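Local coordinates for beta-L-arabinobiosidase (PDB 5MQR), which probably hydrolyses arabinofuranose linkages in plant pectin and may also have exo-alpha-sialidase activity, in a gut bacterium, at residues V57-E62 / N394-W399; P64-G69 / W116-I121; W72-Q77 / Q90-P95; P101-F106 / A147-R152. One frame throughout, in Å; residues are numbered along the deposited sequence.

Contact 1 of 4, residues V57-E62 / N394-W399; sequences VRANRE and NKEDMW
Val-57 and Met-398, a selenomethionine, sit side by side and point the same way, as the members of an antiparallel hydrogen-bonded pair should. Their CB atoms are 3.9 Å apart, and the CG2 branch of Val-57 lies against CB and CG of Met-398; beyond that the longer chain bends away, so a beta-branched residue meets only the root of a flexible one. Two backbone bonds between the same residues fix the register: Val-57 N donates to Met-398 O (3.1 Å) and Met-398 N to Val-57 O (3.0 Å). Past Val-57 the ladder stops, and a side chain takes over. Asp-397 CG stands anti to its carbonyl carbon (chi1 -62°), which swings OD1 back to the amide of Ala-59, 3.0 Å from its N. The other carboxylate oxygen, OD2, is paired with Arg-359, so the aspartate ties both ways. Ala-59 is small enough to bring its CB to 3.8 Å from CG of the extended Glu-396, whose acid end goes to Lys-365 and Arg-359. Glu-396 and Asp-397 form a classic beta bulge opposite strand 387-393; strand 397-403 lies between 387-393 and 52-57 in a mixed sheet.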
# COMPACT_ATOMS: atom_id res chain seq x y z
N VAL A 57 -25.32 -6.79 20.64
CA VAL A 57 -26.30 -7.48 21.49
C VAL A 57 -25.77 -8.85 21.93
O VAL A 57 -25.39 -9.66 21.09
CB VAL A 57 -27.65 -7.67 20.76
CG1 VAL A 57 -28.65 -8.30 21.71
CG2 VAL A 57 -28.18 -6.35 20.20
N ARG A 58 -25.74 -9.07 23.24
CA ARG A 58 -25.31 -10.33 23.83
C ARG A 58 -26.52 -10.98 24.47
O ARG A 58 -26.98 -10.53 25.52
CB ARG A 58 -24.22 -10.11 24.89
CG ARG A 58 -23.63 -11.39 25.48
CD ARG A 58 -22.71 -11.11 26.66
NE ARG A 58 -22.06 -12.38 27.05
CZ ARG A 58 -22.65 -13.36 27.73
NH1 ARG A 58 -23.90 -13.23 28.16
NH2 ARG A 58 -21.98 -14.49 27.99
N ALA A 59 -27.02 -12.03 23.84
CA ALA A 59 -28.24 -12.72 24.31
C ALA A 59 -28.07 -13.22 25.74
O ALA A 59 -27.02 -13.76 26.09
CB ALA A 59 -28.59 -13.88 23.40
N ASN A 60 -29.11 -13.06 26.55
CA ASN A 60 -29.11 -13.60 27.92
C ASN A 60 -30.53 -13.81 28.39
O ASN A 60 -31.20 -12.86 28.77
CB ASN A 60 -28.38 -12.64 28.86
CG ASN A 60 -27.94 -13.29 30.16
OD1 ASN A 60 -28.66 -14.10 30.77
ND2 ASN A 60 -26.75 -12.92 30.60
N ARG A 61 -30.97 -15.07 28.39
CA ARG A 61 -32.31 -15.43 28.85
C ARG A 61 -32.51 -15.25 30.35
O ARG A 61 -33.60 -14.89 30.81
CB ARG A 61 -32.63 -16.87 28.46
CG ARG A 61 -34.05 -17.33 28.82
CD ARG A 61 -34.22 -18.80 28.47
NE ARG A 61 -33.89 -19.03 27.07
CZ ARG A 61 -33.40 -20.16 26.55
NH1 ARG A 61 -33.14 -21.23 27.29
NH2 ARG A 61 -33.14 -20.20 25.24
N GLU A 62 -31.46 -15.52 31.11
CA GLU A 62 -31.51 -15.57 32.55
C GLU A 62 -31.51 -14.18 33.15
O GLU A 62 -32.04 -14.00 34.22
CB GLU A 62 -30.36 -16.40 33.13
CG GLU A 62 -30.46 -17.89 32.80
CD GLU A 62 -29.96 -18.31 31.41
OE1 GLU A 62 -29.29 -17.52 30.70
OE2 GLU A 62 -30.23 -19.45 31.00
N ASN A 394 -23.83 -17.05 15.43
CA ASN A 394 -24.66 -18.19 15.87
C ASN A 394 -26.16 -17.95 15.80
O ASN A 394 -26.91 -18.68 16.43
CB ASN A 394 -24.30 -18.61 17.31
CG ASN A 394 -22.85 -18.98 17.47
OD1 ASN A 394 -22.26 -19.60 16.60
ND2 ASN A 394 -22.28 -18.62 18.59
N LYS A 395 -26.63 -16.93 15.07
CA LYS A 395 -28.03 -16.47 15.19
C LYS A 395 -28.41 -16.21 16.65
O LYS A 395 -29.54 -16.49 17.08
CB LYS A 395 -29.02 -17.45 14.58
CG LYS A 395 -28.56 -18.04 13.26
CD LYS A 395 -29.76 -18.62 12.49
CE LYS A 395 -29.29 -19.26 11.20
NZ LYS A 395 -30.34 -20.09 10.52
N GLU A 396 -27.48 -15.63 17.40
CA GLU A 396 -27.63 -15.45 18.85
C GLU A 396 -27.22 -14.06 19.31
O GLU A 396 -27.95 -13.39 20.04
CB GLU A 396 -26.81 -16.51 19.58
CG GLU A 396 -26.94 -16.48 21.10
CD GLU A 396 -26.40 -17.75 21.76
OE1 GLU A 396 -27.10 -18.78 21.70
OE2 GLU A 396 -25.29 -17.71 22.35
N ASP A 397 -26.01 -13.66 18.93
CA ASP A 397 -25.45 -12.37 19.30
C ASP A 397 -25.37 -11.49 18.04
O ASP A 397 -25.03 -11.98 16.97
CB ASP A 397 -24.05 -12.55 19.91
CG ASP A 397 -24.08 -13.38 21.17
OD1 ASP A 397 -25.05 -13.23 21.92
OD2 ASP A 397 -23.12 -14.17 21.43
N MSE A 398 -25.67 -10.19 18.18
CA MSE A 398 -25.62 -9.23 17.07
C MSE A 398 -24.32 -8.48 17.14
O MSE A 398 -23.88 -8.02 18.22
CB MSE A 398 -26.82 -8.29 17.05
CG MSE A 398 -28.18 -8.97 17.13
SE MSE A 398 -28.33 -10.42 15.83
CE MSE A 398 -28.18 -9.33 14.21
N TRP A 399 -23.67 -8.37 15.98
CA TRP A 399 -22.36 -7.74 15.84
C TRP A 399 -22.35 -6.72 14.69
O TRP A 399 -23.20 -6.74 13.78
CB TRP A 399 -21.30 -8.79 15.52
CG TRP A 399 -20.92 -9.66 16.63
CD1 TRP A 399 -21.61 -10.72 17.12
CD2 TRP A 399 -19.71 -9.60 17.37
NE1 TRP A 399 -20.91 -11.33 18.12
CE2 TRP A 399 -19.74 -10.66 18.32
CE3 TRP A 399 -18.59 -8.76 17.34
CZ2 TRP A 399 -18.73 -10.88 19.23
CZ3 TRP A 399 -17.57 -8.97 18.26
CH2 TRP A 399 -17.64 -10.03 19.20

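Contact 2 of 4, residues P64-G69 / W116-I121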
# COMPACT_ATOMS: atom_id res chain seq x y z
N PRO A 64 -32.64 -10.94 31.53
CA PRO A 64 -33.19 -10.08 30.50
C PRO A 64 -33.16 -8.58 30.90
O PRO A 64 -33.38 -8.22 32.07
CB PRO A 64 -34.65 -10.57 30.38
CG PRO A 64 -34.98 -11.04 31.76
CD PRO A 64 -33.70 -11.70 32.22
N GLU A 65 -32.94 -7.75 29.90
CA GLU A 65 -32.67 -6.34 30.08
C GLU A 65 -33.03 -5.68 28.75
O GLU A 65 -32.88 -6.31 27.69
CB GLU A 65 -31.14 -6.20 30.29
CG GLU A 65 -30.68 -5.43 31.50
CD GLU A 65 -29.17 -5.29 31.50
OE1 GLU A 65 -28.50 -5.99 32.28
OE2 GLU A 65 -28.65 -4.50 30.69
N ALA A 66 -33.42 -4.41 28.76
CA ALA A 66 -33.59 -3.65 27.50
C ALA A 66 -32.39 -3.83 26.52
O ALA A 66 -32.61 -3.99 25.32
CB ALA A 66 -33.88 -2.17 27.77
N SER A 67 -31.17 -3.85 27.05
CA SER A 67 -29.94 -3.91 26.25
C SER A 67 -29.71 -5.23 25.53
O SER A 67 -28.89 -5.27 24.63
CB SER A 67 -28.69 -3.56 27.09
OG SER A 67 -28.40 -4.58 28.04
N ASN A 68 -30.42 -6.30 25.94
CA ASN A 68 -30.32 -7.60 25.28
C ASN A 68 -31.63 -8.10 24.65
O ASN A 68 -31.77 -9.30 24.39
CB ASN A 68 -29.68 -8.65 26.21
CG ASN A 68 -30.56 -9.02 27.40
OD1 ASN A 68 -31.79 -8.99 27.34
ND2 ASN A 68 -29.91 -9.39 28.50
N GLY A 69 -32.56 -7.19 24.41
CA GLY A 69 -33.85 -7.53 23.82
C GLY A 69 -34.74 -8.33 24.74
O GLY A 69 -35.59 -9.10 24.26
N TRP A 116 -24.12 2.21 21.27
CA TRP A 116 -25.45 2.09 20.71
C TRP A 116 -26.55 2.26 21.78
O TRP A 116 -26.36 1.92 22.94
CB TRP A 116 -25.60 0.71 20.07
CG TRP A 116 -24.69 0.48 18.94
CD1 TRP A 116 -23.36 0.19 19.00
CD2 TRP A 116 -25.03 0.53 17.56
NE1 TRP A 116 -22.84 0.07 17.73
CE2 TRP A 116 -23.85 0.27 16.83
CE3 TRP A 116 -26.21 0.78 16.86
CZ2 TRP A 116 -23.82 0.26 15.44
CZ3 TRP A 116 -26.19 0.75 15.49
CH2 TRP A 116 -25.00 0.49 14.78
N THR A 117 -27.71 2.74 21.35
CA THR A 117 -28.90 2.71 22.18
C THR A 117 -29.38 1.26 22.34
O THR A 117 -28.96 0.35 21.58
CB THR A 117 -30.05 3.50 21.53
OG1 THR A 117 -30.31 2.96 20.24
CG2 THR A 117 -29.68 4.99 21.40
N ASN A 118 -30.25 1.05 23.31
CA ASN A 118 -30.87 -0.25 23.50
C ASN A 118 -31.80 -0.63 22.34
O ASN A 118 -32.43 0.24 21.74
CB ASN A 118 -31.63 -0.30 24.84
CG ASN A 118 -30.69 -0.20 26.05
OD1 ASN A 118 -29.53 -0.63 26.02
ND2 ASN A 118 -31.18 0.39 27.10
N PRO A 119 -31.87 -1.94 22.00
CA PRO A 119 -32.85 -2.40 21.00
C PRO A 119 -34.22 -1.95 21.43
O PRO A 119 -34.58 -2.08 22.59
CB PRO A 119 -32.77 -3.93 21.06
CG PRO A 119 -31.45 -4.22 21.65
CD PRO A 119 -31.00 -3.03 22.47
N GLU A 120 -34.95 -1.40 20.48
CA GLU A 120 -36.28 -0.88 20.69
C GLU A 120 -37.15 -1.68 19.72
O GLU A 120 -36.78 -1.83 18.55
CB GLU A 120 -36.25 0.60 20.30
CG GLU A 120 -36.91 1.56 21.25
CD GLU A 120 -36.98 2.98 20.68
OE1 GLU A 120 -35.94 3.50 20.21
OE2 GLU A 120 -38.09 3.57 20.68
N ILE A 121 -38.30 -2.19 20.17
CA ILE A 121 -39.19 -2.94 19.27
C ILE A 121 -39.76 -1.96 18.23
O ILE A 121 -40.41 -0.98 18.59
CB ILE A 121 -40.33 -3.66 20.02
CG1 ILE A 121 -39.76 -4.74 20.97
CG2 ILE A 121 -41.30 -4.33 19.04
CD1 ILE A 121 -40.71 -5.13 22.09
O HOH W 1 -35.07 -4.29 24.37
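Ala-66 and Ser-67 pack against Asn-118 and Pro-119 in a van der Waals contact bridged by water, at the edge of a four-stranded sheet, where a loop between strands 52-57 and 74-83 meets the chain entering strand 120-123. The amide of Asn-118 straddles the turn. With CG anti to the carbonyl carbon (chi1 -66°), it lays OD1 3.2 Å from CB of Ser-67, while ND2 faces CB of Ala-66 at 3.8 Å. Next to it the ring of Pro-119 presents CD to the carbonyl oxygen Ala-66 O, 3.4 Å away. That oxygen also accepts a hydrogen bond from a water (2.7 Å), and the same water donates to Pro-119 O at 2.9 Å, joining two carbonyls that could not bond to each other. The sheet concerned, strands 74-83, 86-94, 104-110 and 120-123 in order, is the up-and-down meander of a beta-propeller blade, and 120-123 is one of its outermost strands. Facing the chain that leads into it, the 64-69 loop contains a short 3-10 segment at Ala-66 and Ser-67 and is braced from within: Asn-68 N donates to Glu-65 O (3.0 Å), and Asn-68 OD1 accepts from Glu-65 N (3.1 Å) as well as from Gly-71. Ser-67 OG donates to Glu-65 OE2 at 2.7 Å, coming from above the carboxylate plane. Gly-69, with a positive phi of 69°, carries the chain out of the turn beside Pro-119, whose ring also rests on Phe-106 of strand 104-110 and Tyr-91 of strand 86-94.

Contact 3 of 4, residues W72-Q77 / Q90-P95; sequences WTYNHQ and QYLADP
Tyr-74 pairs with Asp-94 and His-76 with Leu-92 through reciprocal backbone bonds, the second pair through His-76 N to Leu-92 O (2.9 Å) and Leu-92 N to His-76 O (3.0 Å), both met nearly end-on. At the open end of the ladder Thr-73 N donates to Pro-95 O at 2.9 Å, from above the carbonyl plane. Between the bonded pairs Asn-75 faces Ala-93, and its amide is well occupied: ND2 donates hydrogen bonds to Trp-72 O (3.0 Å) and to Glu-396 O, while OD1 accepts from a water (2.6 Å) that in turn accepts a hydrogen bond from Tyr-91 OH. A second water joins Gln-77 O to Gln-90 OE1. Other polar ends find partners beyond the hairpin: Thr-73 OG1 with Arg-61, Tyr-74 OH with Glu-98, His-76 with Ser-392 and the phosphate of the modified tyrosine at position 371, Gln-77 OE1 with Lys-310 and Arg-152, Gln-90 NE2 with Met-166 O, Asp-94 OD1 with Ser-103 OG. Apolar cover comes from Trp-72, over whose six-membered ring Pro-95 sets CD, 3.7 Å from the centroid, in a CH-pi contact; the compact ring of Pro-95 sets its C-H bonds against the flat indole face. Leu-92 CD1 meets the edge of the Tyr-74 ring at 3.9 Å. Such an antiparallel beta hairpin, strand 74-83 against 86-94, is the opening half of a four-stranded beta-propeller blade.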
# COMPACT_ATOMS: atom_id res chain seq x y z
N TRP A 72 -34.46 -12.62 24.74
CA TRP A 72 -34.67 -13.45 23.55
C TRP A 72 -33.29 -13.92 23.03
O TRP A 72 -32.34 -13.13 22.98
CB TRP A 72 -35.45 -12.66 22.50
CG TRP A 72 -36.87 -12.37 22.90
CD1 TRP A 72 -37.35 -12.21 24.16
CD2 TRP A 72 -37.98 -12.16 22.02
NE1 TRP A 72 -38.69 -11.95 24.13
CE2 TRP A 72 -39.11 -11.91 22.83
CE3 TRP A 72 -38.15 -12.18 20.64
CZ2 TRP A 72 -40.38 -11.69 22.30
CZ3 TRP A 72 -39.41 -11.98 20.12
CH2 TRP A 72 -40.51 -11.73 20.94
N THR A 73 -33.18 -15.21 22.70
CA THR A 73 -31.90 -15.83 22.35
C THR A 73 -31.75 -16.30 20.90
O THR A 73 -30.69 -16.80 20.55
CB THR A 73 -31.55 -16.99 23.29
OG1 THR A 73 -32.46 -18.06 23.07
CG2 THR A 73 -31.60 -16.52 24.75
N TYR A 74 -32.79 -16.14 20.08
CA TYR A 74 -32.68 -16.20 18.63
C TYR A 74 -32.72 -14.78 18.10
O TYR A 74 -33.74 -14.12 18.17
CB TYR A 74 -33.82 -17.02 18.00
CG TYR A 74 -33.77 -17.01 16.47
CD1 TYR A 74 -32.94 -17.88 15.79
CD2 TYR A 74 -34.56 -16.14 15.73
CE1 TYR A 74 -32.89 -17.89 14.41
CE2 TYR A 74 -34.51 -16.13 14.35
CZ TYR A 74 -33.66 -17.00 13.69
OH TYR A 74 -33.60 -17.00 12.32
N ASN A 75 -31.58 -14.33 17.58
CA ASN A 75 -31.42 -12.97 17.07
C ASN A 75 -30.63 -13.09 15.76
O ASN A 75 -29.53 -13.66 15.77
CB ASN A 75 -30.67 -12.10 18.08
CG ASN A 75 -31.34 -12.04 19.46
OD1 ASN A 75 -32.34 -11.33 19.64
ND2 ASN A 75 -30.78 -12.78 20.44
N HIS A 76 -31.15 -12.55 14.65
CA HIS A 76 -30.58 -12.82 13.32
C HIS A 76 -30.98 -11.76 12.29
O HIS A 76 -31.79 -10.88 12.58
CB HIS A 76 -31.05 -14.20 12.87
CG HIS A 76 -30.27 -14.82 11.76
ND1 HIS A 76 -28.90 -14.69 11.62
CD2 HIS A 76 -30.67 -15.64 10.76
CE1 HIS A 76 -28.50 -15.38 10.58
NE2 HIS A 76 -29.55 -15.97 10.04
N GLN A 77 -30.35 -11.83 11.12
CA GLN A 77 -30.76 -11.09 9.92
C GLN A 77 -30.72 -9.58 10.11
O GLN A 77 -31.78 -8.91 10.06
CB GLN A 77 -32.14 -11.55 9.49
CG GLN A 77 -32.52 -11.07 8.10
CD GLN A 77 -32.88 -12.20 7.18
OE1 GLN A 77 -32.32 -12.31 6.08
NE2 GLN A 77 -33.78 -13.08 7.63
N GLN A 90 -31.10 -2.79 12.30
CA GLN A 90 -32.37 -3.51 12.46
C GLN A 90 -32.03 -4.99 12.55
O GLN A 90 -31.12 -5.44 11.86
CB GLN A 90 -33.24 -3.28 11.23
CG GLN A 90 -34.68 -3.66 11.40
CD GLN A 90 -35.40 -4.03 10.09
OE1 GLN A 90 -34.99 -4.96 9.40
NE2 GLN A 90 -36.49 -3.33 9.78
N TYR A 91 -32.73 -5.74 13.40
CA TYR A 91 -32.59 -7.19 13.43
C TYR A 91 -33.88 -7.84 13.90
O TYR A 91 -34.74 -7.19 14.47
CB TYR A 91 -31.37 -7.63 14.28
CG TYR A 91 -31.48 -7.49 15.78
CD1 TYR A 91 -31.10 -6.31 16.42
CD2 TYR A 91 -31.94 -8.55 16.56
CE1 TYR A 91 -31.18 -6.18 17.81
CE2 TYR A 91 -32.04 -8.43 17.95
CZ TYR A 91 -31.68 -7.25 18.56
OH TYR A 91 -31.76 -7.15 19.93
N LEU A 92 -34.01 -9.13 13.64
CA LEU A 92 -35.19 -9.84 14.07
C LEU A 92 -34.89 -10.89 15.10
O LEU A 92 -33.78 -11.35 15.23
CB LEU A 92 -35.96 -10.42 12.91
CG LEU A 92 -35.36 -11.49 12.04
CD1 LEU A 92 -35.65 -12.90 12.54
CD2 LEU A 92 -35.94 -11.26 10.62
N ALA A 93 -35.92 -11.22 15.87
CA ALA A 93 -35.74 -12.02 17.04
C ALA A 93 -36.98 -12.83 17.36
O ALA A 93 -38.10 -12.38 17.15
CB ALA A 93 -35.36 -11.13 18.24
N ASP A 94 -36.73 -14.03 17.86
CA ASP A 94 -37.73 -14.88 18.49
C ASP A 94 -37.14 -15.26 19.87
O ASP A 94 -35.90 -15.18 20.08
CB ASP A 94 -37.96 -16.15 17.67
CG ASP A 94 -38.65 -15.90 16.28
OD1 ASP A 94 -38.32 -14.94 15.56
OD2 ASP A 94 -39.48 -16.74 15.89
N PRO A 95 -37.99 -15.69 20.81
CA PRO A 95 -37.46 -16.03 22.13
C PRO A 95 -36.39 -17.11 22.14
O PRO A 95 -35.48 -17.03 22.97
CB PRO A 95 -38.71 -16.47 22.90
CG PRO A 95 -39.76 -15.59 22.34
CD PRO A 95 -39.46 -15.57 20.85
O HOH W 2 -32.43 -9.36 21.29
O HOH W 3 -34.31 -7.44 10.21

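Contact 4 of 4, residues P101-F106 / A147-R152; sequences PPSQTF and AIMHQR. With EDO (1,2-ethanediol), chain H.
Ser-103 OG is held by two groups: the backbone Met-149 N donates to it at 3.0 Å and almost straight (172°), and the carboxylate of Asp-94 bonds to it from the neighbouring strand 86-94. The hydroxyl lies anti to its own backbone N (chi1 -172°), which sends it across to the strand at 148-149. A residue this small suits the place, since CB also has to pass close to Ala-147 O. Farther along, Gln-151 NE2 reaches Thr-105 OG1 at 3.2 Å, the two side chains arriving from opposite directions and the bond tilted from the amide plane; Gln-151 OE1 is taken by Asn-168 N. Between these two bonds lies Met-149, a selenomethionine, crossing Thr-105 at about a right angle with its heavy SE beside OG1. At the start of the 101-106 segment Pro-101 CD and Ile-148 CD1 touch at 3.9 Å; the peptide bond before Pro-102 is cis. A water donates to both Ser-103 O (2.9 Å) and Ala-147 O (2.7 Å). Beyond the strand contact His-150 NE2 donates to O1 of a 1,2-ethanediol, probably from the crystallisation liquor, and CE1 of His-150 lies over one face of the guanidinium of Arg-152, which is salt-bridged to Glu-247. Strands 104-110 and 148-157 belong to separate sheets, and their junction depends on hydroxyls that accept from a backbone N-H and an amide, on a water and on apolar packing, rather than on a backbone ladder.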
# COMPACT_ATOMS: atom_id res chain seq x y z
N PRO A 101 -42.88 -18.83 17.11
CA PRO A 101 -43.32 -17.53 17.61
C PRO A 101 -43.19 -17.40 19.13
O PRO A 101 -43.03 -18.41 19.80
CB PRO A 101 -44.79 -17.47 17.19
CG PRO A 101 -45.22 -18.89 17.07
CD PRO A 101 -44.01 -19.69 16.71
N PRO A 102 -43.23 -16.19 19.69
CA PRO A 102 -43.41 -14.94 18.94
C PRO A 102 -42.15 -14.45 18.22
O PRO A 102 -41.09 -15.05 18.31
CB PRO A 102 -43.89 -13.94 20.02
CG PRO A 102 -43.38 -14.49 21.31
CD PRO A 102 -43.35 -15.98 21.15
N SER A 103 -42.31 -13.36 17.49
CA SER A 103 -41.30 -12.89 16.57
C SER A 103 -41.51 -11.41 16.36
O SER A 103 -42.67 -10.97 16.21
CB SER A 103 -41.43 -13.65 15.24
OG SER A 103 -40.35 -13.38 14.35
N GLN A 104 -40.42 -10.65 16.33
CA GLN A 104 -40.50 -9.21 16.18
C GLN A 104 -39.22 -8.67 15.62
O GLN A 104 -38.24 -9.42 15.51
CB GLN A 104 -40.78 -8.54 17.51
CG GLN A 104 -39.67 -8.72 18.52
CD GLN A 104 -40.12 -8.47 19.95
OE1 GLN A 104 -41.31 -8.41 20.26
NE2 GLN A 104 -39.15 -8.33 20.84
N THR A 105 -39.22 -7.38 15.29
CA THR A 105 -38.06 -6.69 14.74
C THR A 105 -37.62 -5.55 15.67
O THR A 105 -38.45 -4.77 16.12
CB THR A 105 -38.40 -6.16 13.34
OG1 THR A 105 -38.75 -7.27 12.50
CG2 THR A 105 -37.22 -5.34 12.70
N PHE A 106 -36.32 -5.51 15.94
CA PHE A 106 -35.68 -4.53 16.83
C PHE A 106 -34.94 -3.47 16.03
O PHE A 106 -34.49 -3.73 14.91
CB PHE A 106 -34.66 -5.20 17.73
CG PHE A 106 -35.23 -5.96 18.90
CD1 PHE A 106 -35.83 -5.28 19.95
CD2 PHE A 106 -35.08 -7.33 18.99
CE1 PHE A 106 -36.31 -5.97 21.07
CE2 PHE A 106 -35.54 -8.03 20.10
CZ PHE A 106 -36.15 -7.35 21.15
N ALA A 147 -47.47 -14.33 14.31
CA ALA A 147 -46.75 -14.44 13.04
C ALA A 147 -45.24 -14.52 13.24
O ALA A 147 -44.73 -14.20 14.31
CB ALA A 147 -47.08 -13.26 12.14
N ILE A 148 -44.56 -14.92 12.18
CA ILE A 148 -43.11 -14.93 12.11
C ILE A 148 -42.70 -13.78 11.20
O ILE A 148 -43.25 -13.60 10.13
CB ILE A 148 -42.56 -16.26 11.54
CG1 ILE A 148 -43.02 -17.45 12.40
CG2 ILE A 148 -41.03 -16.23 11.42
CD1 ILE A 148 -42.56 -17.44 13.85
N MSE A 149 -41.69 -13.02 11.65
CA MSE A 149 -41.13 -11.92 10.87
C MSE A 149 -39.97 -12.44 10.09
O MSE A 149 -39.26 -13.34 10.54
CB MSE A 149 -40.72 -10.69 11.73
CG MSE A 149 -41.95 -10.11 12.42
SE MSE A 149 -41.78 -8.20 12.83
CE MSE A 149 -42.09 -7.51 11.00
N HIS A 150 -39.81 -11.88 8.89
CA HIS A 150 -38.72 -12.22 8.00
C HIS A 150 -38.62 -11.15 6.93
O HIS A 150 -39.59 -10.91 6.22
CB HIS A 150 -38.97 -13.57 7.32
CG HIS A 150 -37.77 -14.06 6.57
ND1 HIS A 150 -37.59 -13.80 5.22
CD2 HIS A 150 -36.67 -14.71 6.98
CE1 HIS A 150 -36.44 -14.32 4.84
NE2 HIS A 150 -35.86 -14.89 5.88
N GLN A 151 -37.45 -10.51 6.85
CA GLN A 151 -37.14 -9.42 5.91
C GLN A 151 -35.79 -9.66 5.32
O GLN A 151 -34.87 -10.00 6.07
CB GLN A 151 -36.85 -8.09 6.65
CG GLN A 151 -37.96 -7.44 7.33
CD GLN A 151 -38.20 -7.95 8.71
OE1 GLN A 151 -39.20 -8.58 8.94
NE2 GLN A 151 -37.32 -7.64 9.65
N ARG A 152 -35.61 -9.37 4.04
CA ARG A 152 -34.27 -9.30 3.44
C ARG A 152 -33.82 -7.87 3.19
O ARG A 152 -32.69 -7.66 2.72
CB ARG A 152 -34.24 -10.07 2.12
CG ARG A 152 -34.65 -11.52 2.22
CD ARG A 152 -33.63 -12.32 3.00
NE ARG A 152 -33.64 -13.71 2.59
CZ ARG A 152 -33.20 -14.74 3.32
NH1 ARG A 152 -32.62 -14.56 4.52
NH2 ARG A 152 -33.30 -15.98 2.81
C1 EDO H . -34.44 -18.00 5.33
O1 EDO H . -33.84 -17.13 6.32
C2 EDO H . -33.43 -18.97 4.71
O2 EDO H . -33.70 -19.28 3.34
O HOH W 4 -45.14 -11.59 14.89

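Contacts 1, 3 and 4 are buried, whereas contact 2 is partly open to solvent. Contact 3 is a regular antiparallel ladder within one sheet; contact 2 reaches the same sheet at its far strand, and contact 4 joins the sheet's third strand to the next sheet. Contact 1 lies in a different sheet but touches contact 3, where Asn-75 N meets Lys-395 O. Backbone bonds dominate contact 3, contact 1 adds a carboxylate bond to one short backbone pair, two hydroxyls and an amide serve contact 4, and packing and one bridging water make up contact 2, nearer the surface. Tyr-91, Phe-106 and Pro-119 link contacts 2, 3 and 4.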